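Local coordinates for protein Agap007691-pb (Anopheles gambiae, PDB 5C98) that belongs to the serpin family and may inhibit serine proteases, although its actual function has not been established, at residues 248-251 against 252-255. Residues are numbered along the deposited sequence; the frame is centred on the assembly and turned at random.
Sequences TELR and QIVN
The amide oxygen of Gln-252 turns back toward the start of the helix, where a water bridges it to the peptide N-H of Glu-249: the water donates to Gln-252 OE1 at 2.6 Å and accepts from Glu-249 N. With CG anti to the backbone N (chi1 -172°) and the chain extended beyond it, the amide of Gln-252 lies against the methyl of Thr-248, OE1 to CG2 3.6 Å. That methyl also meets Ile-253 CD1 at 3.5 Å, the two side chains crossing at about a right angle. Glu-249 is the N-cap residue, and its carbonyl oxygen takes a weak bond from Gln-252 N, bent to 135° at the hydrogen. Regular i to i+4 bonding follows. Val-254 N reaches Leu-250 O at 3.0 Å in a nearly straight bond (169°), and Asn-255 N reaches Arg-251 O at 2.9 Å. This short helix 250-256 follows strand 237-244 in the serpin fold; its buried face sets Leu-250 CG against Val-254 CG2 at 4.0 Å, both side chains touching Met-355 of strand 354-360. On the exposed face a second water accepts from Asn-255 ND2 at 3.1 Å and, weakly, from Arg-251 NE. The arginine chain bends at chi3, and its NH1 forms a salt bridge with OE1 of Glu-35.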
# COMPACT_ATOMS: atom_id res chain seq x y z
N THR A 248 11.74 19.83 -12.72
CA THR A 248 11.83 19.25 -11.39
C THR A 248 11.64 17.75 -11.51
O THR A 248 10.72 17.29 -12.19
CB THR A 248 10.73 19.82 -10.49
OG1 THR A 248 10.81 21.25 -10.49
CG2 THR A 248 10.86 19.30 -9.07
N GLU A 249 12.51 17.01 -10.85
CA GLU A 249 12.46 15.56 -10.84
C GLU A 249 11.43 15.06 -9.83
O GLU A 249 11.25 15.66 -8.77
CB GLU A 249 13.83 15.02 -10.39
CG GLU A 249 15.00 15.28 -11.32
CD GLU A 249 14.95 14.42 -12.54
OE1 GLU A 249 14.55 13.24 -12.41
OE2 GLU A 249 15.28 14.93 -13.62
N LEU A 250 10.75 13.97 -10.16
CA LEU A 250 9.82 13.36 -9.22
C LEU A 250 10.50 13.03 -7.90
O LEU A 250 9.91 13.21 -6.85
CB LEU A 250 9.14 12.15 -9.84
CG LEU A 250 8.16 11.45 -8.90
CD1 LEU A 250 6.99 12.37 -8.50
CD2 LEU A 250 7.61 10.18 -9.55
N ARG A 251 11.76 12.60 -7.94
CA ARG A 251 12.45 12.26 -6.69
C ARG A 251 12.45 13.43 -5.72
O ARG A 251 12.39 13.23 -4.50
CB ARG A 251 13.88 11.84 -6.98
CG ARG A 251 14.63 11.29 -5.80
CD ARG A 251 16.04 10.91 -6.22
NE ARG A 251 16.81 12.10 -6.60
CZ ARG A 251 16.95 12.56 -7.84
NH1 ARG A 251 16.38 11.95 -8.87
NH2 ARG A 251 17.66 13.66 -8.05
N GLN A 252 12.52 14.66 -6.23
CA GLN A 252 12.50 15.81 -5.33
C GLN A 252 11.17 15.93 -4.59
O GLN A 252 11.14 16.25 -3.40
CB GLN A 252 12.78 17.09 -6.12
CG GLN A 252 12.97 18.31 -5.24
CD GLN A 252 13.11 19.59 -6.03
OE1 GLN A 252 13.81 19.64 -7.05
NE2 GLN A 252 12.44 20.64 -5.58
N ILE A 253 10.06 15.68 -5.28
CA ILE A 253 8.76 15.72 -4.63
C ILE A 253 8.66 14.60 -3.61
O ILE A 253 8.21 14.79 -2.48
CB ILE A 253 7.64 15.62 -5.69
CG1 ILE A 253 7.37 16.96 -6.40
CG2 ILE A 253 6.31 15.17 -5.06
CD1 ILE A 253 8.49 17.55 -7.16
N VAL A 254 9.04 13.39 -4.01
CA VAL A 254 8.89 12.24 -3.13
C VAL A 254 9.71 12.44 -1.86
O VAL A 254 9.24 12.15 -0.76
CB VAL A 254 9.36 10.96 -3.85
CG1 VAL A 254 9.47 9.77 -2.86
CG2 VAL A 254 8.44 10.62 -4.98
N ASN A 255 10.93 12.96 -2.00
CA ASN A 255 11.76 13.12 -0.81
C ASN A 255 11.35 14.33 0.02
O ASN A 255 11.57 14.35 1.24
CB ASN A 255 13.22 13.21 -1.21
CG ASN A 255 13.79 11.86 -1.50
OD1 ASN A 255 13.47 10.88 -0.82
ND2 ASN A 255 14.66 11.78 -2.50
O HOH W 1 14.54 18.37 -9.16
O HOH W 2 15.90 14.12 -4.11